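Local coordinates for phytochromobilin synthase (Solanum lycopersicum, PDB 6KME), which probably reduces biliverdin IX alpha to phytochromobilin with electrons from ferredoxin, and holds that biliverdin in its pocket here, at residues A[101-106]-A[230-235]; A[132-135]-A[141-144]. The protein carries 1 engineered substitution. All coordinates share one frame; numbering follows the deposited sequence.

How the contacts relate
From the N terminus, the chain runs along strand 96-104, which enters contact 1 through Phe103, then through strands 112-119 and 123-131 into the loop 132-135. Contact 2 closes there within a few residues: only five separate the loop from helix 141-147. Contact 1 closes much later, when helix 218-238 packs back against the sheet after 123 intervening residues, so the small loop of contact 2 falls wholly within the large one. The two centres lie 14 Å apart and their nearest atoms about 5 Å, without touching. Helix 218-238 joins them: Tyr231 bonds to Asn131, just ahead of 132-135, and Asn224 bonds to His134.

Contact 1 (A[101-106]-A[230-235]); sequences AAFPKP and RYLTWR. With BLA (biliverdine IX alpha), chain B.
The ring of Phe103 carries a methyl group of Leu232 over one face, offset toward the rim, while the ring of Tyr231 approaches it obliquely. This is a strand-to-helix contact of the alpha/beta/alpha sandwich of the bilin reductases: strand 96-104 of the antiparallel sheet meets helix 218-238, which packs against it, the two short segments running in nearly opposite directions. Leu232 CD2 stands 4.0 Å from the centroid of the Phe103 ring and 21° off its normal, a CH-pi contact in which Phe103 CZ comes nearest, 3.7 Å from CD2. The side chains of Phe103 and Tyr231 cross at about a right angle, with Phe103 CE1 3.9 Å from Tyr231 CE2. Ile112 of the next strand touches both rings, and the three touching residues are buried.

The polar end of Tyr231 points past this apolar patch. Its OH receives Arg235 NH1 at 3.0 Å with an angle of 143°, the hydroxyl lying somewhat out of the guanidinium plane; the same OH is hydrogen-bonded to Asn131 OD1. Arg235 NH2 forms a salt bridge with Asp239 and a hydrogen bond with Asn116 OD1, so several partners fix the rotation of the group.

One turn of helix thus passes from the sheet to the biliverdin pocket, which Trp234 and Arg235 help to line. The ligand's lactam oxygen OB lies at the edge of the Trp234 ring, in its plane, 3.7 Å from NE1, a near approach and not a hydrogen bond. Methyl CMB sits over one face of the Arg235 guanidinium, 3.4 Å from NH2. A bend in the arginine chain at its third torsion (chi3 66°) turns the guanidinium to meet that methyl, and the vinyl carbon CBB of biliverdin rests 3.7 Å from Arg235 CG.

Contact 2 (A[132-135]-A[141-144]); sequences PLHD and DYKE
Tyr142 and the backbone and side chains of Pro132, Leu133 and His134 form a local, largely buried contact in the connection that leaves the antiparallel sheet of the alpha/beta/alpha fold: the loop after strand 123-131 packs on the first turn of helix 141-147. The tyrosine ring, swung out with CG anti to its own N (chi1 -171°), reaches along Pro132, Leu133 and His134. At the far end Leu133 N donates to Tyr142 OH at 3.1 Å, nearly straight at 158°, and this hydroxyl is also hydrogen-bonded to Asp109 O. Nearer the helix, His134 turns an edge toward the tyrosine face in an offset edge-to-face pair, centroids 5.5 Å apart and planes at 87°. His134 CB lies over that ring too, 4.2 Å from its centroid, in a CH-pi contact. Pro132 CB adds an apolar touch, 3.8 Å from Tyr142 CE2. Replacing Tyr142 by an alanine would probably leave Leu133 N without its hydroxyl partner and open a gap beside the CD2 edge of His134. The loop also meets helix 218-238, where Ala227 touches Leu133 and His134, and Asn224 OD1 bonds to His134 NE2. Back at the start of the helix, a water bridges the two backbones, 2.9 Å from Asp135 O, to which it donates, and 3.1 Å from Lys143 N.

Contact 1 (A[101-106]-A[230-235])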
loop_
_atom_site.group_PDB
_atom_site.type_symbol
_atom_site.label_atom_id
_atom_site.label_comp_id
_atom_site.label_asym_id
_atom_site.label_seq_id
_atom_site.Cartn_x
_atom_site.Cartn_y
_atom_site.Cartn_z
ATOM N N ALA A 101 -4.188 0.950 4.421
ATOM C CA ALA A 101 -2.808 1.393 4.594
ATOM C C ALA A 101 -2.628 2.088 5.937
ATOM O O ALA A 101 -3.548 2.720 6.465
ATOM C CB ALA A 101 -2.366 2.360 3.480
ATOM N N ALA A 102 -1.415 1.972 6.475
ATOM C CA ALA A 102 -0.997 2.689 7.674
ATOM C C ALA A 102 0.219 3.532 7.317
ATOM O O ALA A 102 1.255 2.992 6.905
ATOM C CB ALA A 102 -0.682 1.723 8.813
ATOM N N PHE A 103 0.072 4.853 7.444
ATOM C CA PHE A 103 1.141 5.805 7.184
ATOM C C PHE A 103 1.687 6.313 8.509
ATOM O O PHE A 103 0.916 6.889 9.302
ATOM C CB PHE A 103 0.629 6.980 6.359
ATOM C CG PHE A 103 0.075 6.595 4.993
ATOM C CD1 PHE A 103 0.734 5.685 4.185
ATOM C CD2 PHE A 103 -1.102 7.172 4.524
ATOM C CE1 PHE A 103 0.223 5.345 2.933
ATOM C CE2 PHE A 103 -1.620 6.841 3.273
ATOM C CZ PHE A 103 -0.959 5.925 2.477
ATOM N N PRO A 104 2.981 6.176 8.782
ATOM C CA PRO A 104 3.528 6.678 10.052
ATOM C C PRO A 104 3.772 8.181 10.024
ATOM O O PRO A 104 3.914 8.803 8.967
ATOM C CB PRO A 104 4.850 5.909 10.196
ATOM C CG PRO A 104 5.261 5.605 8.782
ATOM C CD PRO A 104 3.988 5.463 7.972
ATOM N N LYS A 105 3.808 8.768 11.227
ATOM C CA LYS A 105 4.304 10.121 11.346
ATOM C C LYS A 105 5.793 10.126 11.005
ATOM O O LYS A 105 6.490 9.132 11.232
ATOM C CB LYS A 105 4.061 10.670 12.758
ATOM C CG LYS A 105 2.581 10.885 13.065
ATOM C CD LYS A 105 2.329 11.369 14.480
ATOM C CE LYS A 105 0.832 11.403 14.770
ATOM N NZ LYS A 105 0.545 11.769 16.190
ATOM N N PRO A 106 6.297 11.215 10.420
ATOM C CA PRO A 106 7.694 11.217 9.950
ATOM C C PRO A 106 8.727 11.002 11.048
ATOM O O PRO A 106 9.868 10.648 10.737
ATOM C CB PRO A 106 7.842 12.603 9.306
ATOM C CG PRO A 106 6.448 12.981 8.919
ATOM C CD PRO A 106 5.569 12.424 9.999
ATOM N N ARG A 230 7.424 11.257 -1.436
ATOM C CA ARG A 230 7.743 10.633 -2.717
ATOM C C ARG A 230 6.888 9.394 -2.958
ATOM O O ARG A 230 6.381 9.184 -4.066
ATOM C CB ARG A 230 9.236 10.282 -2.754
ATOM C CG ARG A 230 9.715 9.574 -4.047
ATOM C CD ARG A 230 11.241 9.319 -3.974
ATOM N NE ARG A 230 11.698 8.403 -5.017
ATOM C CZ ARG A 230 11.795 7.079 -4.871
ATOM N NH1 ARG A 230 11.475 6.510 -3.714
ATOM N NH2 ARG A 230 12.222 6.319 -5.882
ATOM N N TYR A 231 6.713 8.566 -1.924
ATOM C CA TYR A 231 5.874 7.372 -2.021
ATOM C C TYR A 231 4.421 7.734 -2.318
ATOM O O TYR A 231 3.790 7.131 -3.191
ATOM C CB TYR A 231 5.989 6.575 -0.721
ATOM C CG TYR A 231 5.009 5.431 -0.537
ATOM C CD1 TYR A 231 5.388 4.117 -0.812
ATOM C CD2 TYR A 231 3.722 5.653 -0.035
ATOM C CE1 TYR A 231 4.514 3.059 -0.625
ATOM C CE2 TYR A 231 2.835 4.604 0.150
ATOM C CZ TYR A 231 3.241 3.305 -0.137
ATOM O OH TYR A 231 2.379 2.248 0.048
ATOM N N LEU A 232 3.863 8.704 -1.581
ATOM C CA LEU A 232 2.488 9.133 -1.838
ATOM C C LEU A 232 2.356 9.717 -3.237
ATOM O O LEU A 232 1.320 9.558 -3.897
ATOM C CB LEU A 232 2.051 10.187 -0.804
ATOM C CG LEU A 232 2.075 9.749 0.657
ATOM C CD1 LEU A 232 1.825 10.952 1.591
ATOM C CD2 LEU A 232 1.051 8.641 0.877
ATOM N N THR A 233 3.381 10.433 -3.685
ATOM C CA THR A 233 3.319 11.059 -4.997
ATOM C C THR A 233 3.297 10.004 -6.096
ATOM O O THR A 233 2.501 10.099 -7.042
ATOM C CB THR A 233 4.501 12.004 -5.177
ATOM O OG1 THR A 233 4.401 13.087 -4.241
ATOM C CG2 THR A 233 4.517 12.558 -6.594
ATOM N N TRP A 234 4.156 8.987 -5.980
ATOM C CA TRP A 234 4.141 7.893 -6.950
ATOM C C TRP A 234 2.768 7.238 -7.014
ATOM O O TRP A 234 2.167 7.127 -8.092
ATOM C CB TRP A 234 5.207 6.849 -6.604
ATOM C CG TRP A 234 5.001 5.579 -7.377
ATOM C CD1 TRP A 234 4.401 4.427 -6.934
ATOM C CD2 TRP A 234 5.339 5.349 -8.758
ATOM N NE1 TRP A 234 4.364 3.492 -7.950
ATOM C CE2 TRP A 234 4.938 4.031 -9.074
ATOM C CE3 TRP A 234 5.967 6.123 -9.744
ATOM C CZ2 TRP A 234 5.128 3.472 -10.348
ATOM C CZ3 TRP A 234 6.161 5.560 -11.014
ATOM C CH2 TRP A 234 5.740 4.250 -11.297
ATOM N N ARG A 235 2.246 6.815 -5.858
ATOM C CA ARG A 235 0.993 6.069 -5.841
ATOM C C ARG A 235 -0.182 6.932 -6.268
ATOM O O ARG A 235 -1.073 6.457 -6.984
ATOM C CB ARG A 235 0.761 5.461 -4.450
ATOM C CG ARG A 235 1.760 4.350 -4.103
ATOM C CD ARG A 235 1.290 3.483 -2.931
ATOM N NE ARG A 235 0.099 2.717 -3.295
ATOM C CZ ARG A 235 -0.650 2.047 -2.427
ATOM N NH1 ARG A 235 -0.321 2.031 -1.133
ATOM N NH2 ARG A 235 -1.722 1.393 -2.850
HETATM C CHA BLA B . -3.287 -4.644 -10.880
HETATM N NA BLA B . -2.139 -3.649 -8.779
HETATM C C1A BLA B . -2.083 -4.324 -10.010
HETATM C C2A BLA B . -0.676 -4.626 -10.280
HETATM C C3A BLA B . 0.102 -4.096 -9.159
HETATM C C4A BLA B . -0.826 -3.495 -8.245
HETATM C CMA BLA B . 1.613 -4.152 -8.920
HETATM C CAA BLA B . -0.209 -5.348 -11.575
HETATM C CBA BLA B . -0.148 -4.350 -12.701
HETATM C CGA BLA B . 1.269 -3.673 -12.766
HETATM O O1A BLA B . 2.139 -4.493 -12.811
HETATM O O2A BLA B . 1.223 -2.478 -12.768
HETATM C CHB BLA B . -0.544 -2.820 -6.896
HETATM N NB BLA B . 1.466 -1.510 -7.284
HETATM C C1B BLA B . 0.354 -1.844 -6.476
HETATM C C2B BLA B . 0.781 -1.251 -5.066
HETATM C C3B BLA B . 1.897 -0.435 -5.212
HETATM C C4B BLA B . 2.331 -0.551 -6.675
HETATM C CMB BLA B . -0.143 -1.403 -3.871
HETATM O OB BLA B . 3.192 0.030 -7.315
HETATM C CAB BLA B . 2.806 0.438 -4.384
HETATM C CBB BLA B . 3.850 1.275 -4.589
HETATM N NC BLA B . -6.277 -2.196 -7.250
HETATM C C1C BLA B . -6.287 -1.577 -5.978
HETATM C C2C BLA B . -7.667 -0.915 -5.855
HETATM C C3C BLA B . -8.363 -1.185 -7.033
HETATM C C4C BLA B . -7.472 -2.029 -7.975
HETATM C CMC BLA B . -7.997 -0.140 -4.573
HETATM O OC BLA B . -5.284 -1.682 -5.291
HETATM C CAC BLA B . -9.744 -0.734 -7.351
HETATM C CBC BLA B . -10.453 0.374 -7.041
HETATM C CHD BLA B . -7.580 -2.576 -9.227
HETATM N ND BLA B . -5.212 -3.506 -9.717
HETATM C C1D BLA B . -6.488 -3.270 -10.021
HETATM C C2D BLA B . -6.869 -3.807 -11.389
HETATM C C3D BLA B . -5.734 -4.403 -11.909
HETATM C C4D BLA B . -4.609 -4.232 -10.848
HETATM C CMD BLA B . -8.279 -3.630 -11.919
HETATM C CAD BLA B . -5.455 -5.122 -13.234
HETATM C CBD BLA B . -5.417 -4.196 -14.435
HETATM C CGD BLA B . -4.165 -3.214 -14.490
HETATM O O1D BLA B . -4.514 -2.064 -14.689
HETATM O O2D BLA B . -3.088 -3.774 -14.330
#

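Contact 2 (A[132-135]-A[141-144])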
loop_
_atom_site.group_PDB
_atom_site.type_symbol
_atom_site.label_atom_id
_atom_site.label_comp_id
_atom_site.label_asym_id
_atom_site.label_seq_id
_atom_site.Cartn_x
_atom_site.Cartn_y
_atom_site.Cartn_z
ATOM N N PRO A 132 8.956 -0.573 2.440
ATOM C CA PRO A 132 10.028 0.157 3.136
ATOM C C PRO A 132 9.920 1.661 2.933
ATOM O O PRO A 132 9.673 2.144 1.827
ATOM C CB PRO A 132 11.314 -0.397 2.504
ATOM C CG PRO A 132 10.880 -0.951 1.166
ATOM C CD PRO A 132 9.488 -1.494 1.422
ATOM N N LEU A 133 10.127 2.410 4.018
ATOM C CA LEU A 133 10.144 3.864 3.886
ATOM C C LEU A 133 11.356 4.325 3.089
ATOM O O LEU A 133 11.254 5.232 2.254
ATOM C CB LEU A 133 10.136 4.524 5.269
ATOM C CG LEU A 133 10.135 6.054 5.242
ATOM C CD1 LEU A 133 8.825 6.598 4.632
ATOM C CD2 LEU A 133 10.404 6.628 6.662
ATOM N N HIS A 134 12.505 3.696 3.322
ATOM C CA HIS A 134 13.770 4.080 2.722
ATOM C C HIS A 134 14.287 2.950 1.845
ATOM O O HIS A 134 13.871 1.795 1.975
ATOM C CB HIS A 134 14.804 4.432 3.798
ATOM C CG HIS A 134 14.489 5.686 4.552
ATOM N ND1 HIS A 134 14.441 6.925 3.949
ATOM C CD2 HIS A 134 14.234 5.897 5.866
ATOM C CE1 HIS A 134 14.158 7.844 4.857
ATOM N NE2 HIS A 134 14.028 7.246 6.028
ATOM N N ASP A 135 15.203 3.299 0.942
ATOM C CA ASP A 135 15.653 2.348 -0.068
ATOM C C ASP A 135 16.378 1.170 0.569
ATOM O O ASP A 135 17.266 1.343 1.410
ATOM C CB ASP A 135 16.564 3.036 -1.077
ATOM C CG ASP A 135 17.168 2.059 -2.063
ATOM O OD1 ASP A 135 16.436 1.612 -2.976
ATOM O OD2 ASP A 135 18.365 1.727 -1.908
ATOM N N ASP A 141 21.351 -0.740 5.916
ATOM C CA ASP A 141 21.000 -0.485 7.315
ATOM C C ASP A 141 19.499 -0.638 7.562
ATOM O O ASP A 141 19.080 -1.376 8.463
ATOM C CB ASP A 141 21.476 0.909 7.730
ATOM C CG ASP A 141 22.975 0.965 7.992
ATOM O OD1 ASP A 141 23.558 -0.078 8.357
ATOM O OD2 ASP A 141 23.568 2.057 7.839
ATOM N N TYR A 142 18.672 0.046 6.762
ATOM C CA TYR A 142 17.223 0.008 6.967
ATOM C C TYR A 142 16.668 -1.394 6.751
ATOM O O TYR A 142 15.754 -1.825 7.467
ATOM C CB TYR A 142 16.531 1.007 6.033
ATOM C CG TYR A 142 15.044 1.215 6.295
ATOM C CD1 TYR A 142 14.600 2.145 7.240
ATOM C CD2 TYR A 142 14.083 0.493 5.593
ATOM C CE1 TYR A 142 13.235 2.343 7.474
ATOM C CE2 TYR A 142 12.714 0.681 5.821
ATOM C CZ TYR A 142 12.302 1.601 6.764
ATOM O OH TYR A 142 10.960 1.775 6.984
ATOM N N LYS A 143 17.194 -2.117 5.754
ATOM C CA LYS A 143 16.694 -3.457 5.463
ATOM C C LYS A 143 16.947 -4.400 6.637
ATOM O O LYS A 143 16.066 -5.178 7.020
ATOM C CB LYS A 143 17.337 -3.991 4.176
ATOM C CG LYS A 143 16.950 -5.422 3.821
ATOM C CD LYS A 143 17.823 -5.963 2.696
ATOM C CE LYS A 143 17.385 -7.354 2.243
ATOM N NZ LYS A 143 18.501 -8.050 1.526
ATOM N N GLU A 144 18.142 -4.334 7.228
ATOM C CA GLU A 144 18.434 -5.157 8.396
ATOM C C GLU A 144 17.611 -4.723 9.602
ATOM O O GLU A 144 17.149 -5.564 10.383
ATOM C CB GLU A 144 19.927 -5.095 8.717
ATOM C CG GLU A 144 20.762 -5.984 7.819
ATOM C CD GLU A 144 20.405 -7.450 7.978
ATOM O OE1 GLU A 144 20.689 -8.011 9.060
ATOM O OE2 GLU A 144 19.823 -8.031 7.035
HETATM O O HOH W 1 18.420 -0.353 3.459
#